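Local coordinates for protein 2-dehydro-3-deoxy-d-gluconate/2-dehydro-3-deoxy-phosphogluconate aldolase (Picrophilus torridus, PDB 4UXD) that is an aldolase of the dihydrodipicolinate synthetase family, built on a parallel beta/alpha barrel with extra C-terminal helices and assembled from four chains, at residues 264-268 with 291-295. Sequence-based numbering, arbitrary orientation.
Sequences GKYQF and YRVGI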
loop_
_atom_site.group_PDB
_atom_site.type_symbol
_atom_site.label_atom_id
_atom_site.label_comp_id
_atom_site.label_asym_id
_atom_site.label_seq_id
_atom_site.Cartn_x
_atom_site.Cartn_y
_atom_site.Cartn_z
ATOM N N GLY A 264 -4.624 -7.878 19.635
ATOM C CA GLY A 264 -4.358 -7.588 18.234
ATOM C C GLY A 264 -4.350 -8.811 17.339
ATOM O O GLY A 264 -4.336 -8.696 16.109
ATOM N N LYS A 265 -4.366 -9.989 17.954
ATOM C CA LYS A 265 -4.522 -11.232 17.207
ATOM C C LYS A 265 -5.926 -11.344 16.620
ATOM O O LYS A 265 -6.208 -12.268 15.867
ATOM C CB LYS A 265 -4.243 -12.446 18.100
ATOM C CG LYS A 265 -2.798 -12.574 18.589
ATOM C CD LYS A 265 -1.812 -12.818 17.445
ATOM C CE LYS A 265 -0.374 -12.857 17.939
ATOM N NZ LYS A 265 0.598 -12.834 16.813
ATOM N N TYR A 266 -6.803 -10.406 16.972
ATOM C CA TYR A 266 -8.198 -10.461 16.561
ATOM C C TYR A 266 -8.647 -9.184 15.848
ATOM O O TYR A 266 -8.067 -8.119 16.031
ATOM C CB TYR A 266 -9.066 -10.752 17.789
ATOM C CG TYR A 266 -8.705 -12.083 18.420
ATOM C CD1 TYR A 266 -8.626 -13.236 17.638
ATOM C CD2 TYR A 266 -8.419 -12.191 19.777
ATOM C CE1 TYR A 266 -8.285 -14.460 18.185
ATOM C CE2 TYR A 266 -8.072 -13.417 20.337
ATOM C CZ TYR A 266 -8.003 -14.550 19.530
ATOM O OH TYR A 266 -7.660 -15.780 20.059
ATOM N N GLN A 267 -9.652 -9.346 14.991
ATOM C CA GLN A 267 -10.307 -8.268 14.250
ATOM C C GLN A 267 -10.745 -7.158 15.196
ATOM O O GLN A 267 -11.482 -7.413 16.154
ATOM C CB GLN A 267 -11.502 -8.851 13.478
ATOM C CG GLN A 267 -12.580 -7.883 12.975
ATOM C CD GLN A 267 -12.151 -7.061 11.773
ATOM O OE1 GLN A 267 -11.757 -7.599 10.733
ATOM N NE2 GLN A 267 -12.230 -5.745 11.910
ATOM N N PHE A 268 -10.273 -5.935 14.944
ATOM C CA PHE A 268 -10.566 -4.801 15.818
ATOM C C PHE A 268 -12.061 -4.408 15.766
ATOM O O PHE A 268 -12.677 -4.451 14.703
ATOM C CB PHE A 268 -9.679 -3.610 15.427
ATOM C CG PHE A 268 -9.843 -2.402 16.320
ATOM C CD1 PHE A 268 -10.804 -1.430 16.032
ATOM C CD2 PHE A 268 -9.047 -2.246 17.454
ATOM C CE1 PHE A 268 -10.960 -0.314 16.851
ATOM C CE2 PHE A 268 -9.190 -1.142 18.280
ATOM C CZ PHE A 268 -10.151 -0.166 17.980
ATOM N N TYR A 291 -18.376 -9.118 15.582
ATOM C CA TYR A 291 -18.773 -10.496 15.838
ATOM C C TYR A 291 -17.940 -11.086 16.981
ATOM O O TYR A 291 -16.842 -10.606 17.263
ATOM C CB TYR A 291 -18.642 -11.325 14.562
ATOM C CG TYR A 291 -17.228 -11.523 14.082
ATOM C CD1 TYR A 291 -16.626 -10.614 13.227
ATOM C CD2 TYR A 291 -16.503 -12.635 14.470
ATOM C CE1 TYR A 291 -15.328 -10.809 12.780
ATOM C CE2 TYR A 291 -15.211 -12.838 14.035
ATOM C CZ TYR A 291 -14.626 -11.926 13.192
ATOM O OH TYR A 291 -13.342 -12.149 12.754
ATOM N N ARG A 292 -18.471 -12.100 17.658
ATOM C CA ARG A 292 -17.756 -12.730 18.778
ATOM C C ARG A 292 -16.491 -13.430 18.275
ATOM O O ARG A 292 -16.477 -14.019 17.200
ATOM C CB ARG A 292 -18.678 -13.710 19.525
ATOM C CG ARG A 292 -18.000 -14.872 20.290
ATOM C CD ARG A 292 -17.501 -14.497 21.688
ATOM N NE ARG A 292 -17.963 -15.481 22.674
ATOM C CZ ARG A 292 -17.262 -16.530 23.105
ATOM N NH1 ARG A 292 -16.023 -16.753 22.672
ATOM N NH2 ARG A 292 -17.803 -17.358 23.989
ATOM N N VAL A 293 -15.441 -13.388 19.085
ATOM C CA VAL A 293 -14.101 -13.735 18.623
ATOM C C VAL A 293 -13.490 -14.935 19.353
ATOM O O VAL A 293 -13.149 -15.948 18.732
ATOM C CB VAL A 293 -13.180 -12.503 18.775
ATOM C CG1 VAL A 293 -11.722 -12.885 18.816
ATOM C CG2 VAL A 293 -13.421 -11.533 17.628
ATOM N N GLY A 294 -13.351 -14.805 20.668
ATOM C CA GLY A 294 -12.647 -15.780 21.481
ATOM C C GLY A 294 -11.318 -15.221 21.970
ATOM O O GLY A 294 -10.329 -15.238 21.240
ATOM N N ILE A 295 -11.305 -14.709 23.197
ATOM C CA ILE A 295 -10.089 -14.217 23.837
ATOM C C ILE A 295 -10.008 -14.902 25.200
ATOM O O ILE A 295 -11.040 -15.241 25.791
ATOM C CB ILE A 295 -10.080 -12.655 23.955
ATOM C CG1 ILE A 295 -8.913 -12.133 24.812
ATOM C CG2 ILE A 295 -11.391 -12.137 24.527
ATOM C CD1 ILE A 295 -7.539 -12.288 24.183
#
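Beyond the parallel beta/alpha barrel, in the C-terminal helical part of the chain, Tyr266 in the turn between helices 245-264 and 270-279 meets Val293 and Ile295 of the loop that follows the second helix. The Tyr266 ring is the centre of the contact. Val293 CG1 lies over one face of it, offset toward the rim, in a CH-pi contact 3.4 Å from the ring centroid; the modelled carbons are too close here, so the exact spacing is doubtful. On the opposite face sits the CB of Lys265, the residue just before. Ile295 CD1 comes in near the ring plane, at the edge, 4.0 Å from Tyr266 CE2. With CG1 anti to the backbone N (chi1 159°), Val293 turns that methyl over the ring. The backbone carbonyl of Gly294 arrives obliquely, its O 3.0 Å from Tyr266 OH. Helix 270-279 links the two sides: Tyr266 also touches Ala271, while Glu274 accepts hydrogen bonds from the backbone N atoms of Gly294 and Ile295.

One residue on, chi1 of 162° brings Gln267 CG to 4.0 Å from Tyr291 CE1, and the bend at chi2 then turns the amide toward its own partners. Its NE2 donates to Phe268 O over 3.1 Å, nearly straight at 164° and onto a carbonyl lone pair, and also bonds Lys130 O of the second subunit. Asn132 of that subunit hydrogen-bonds Gln267 OE1 through its backbone N and Tyr291 OH through ND2. Tyr266 thus meets its neighbours mainly through carbon, with the Gly294 carbonyl close to its phenol end, whereas Gln267 and Tyr291 tie both loops to the neighbouring chain.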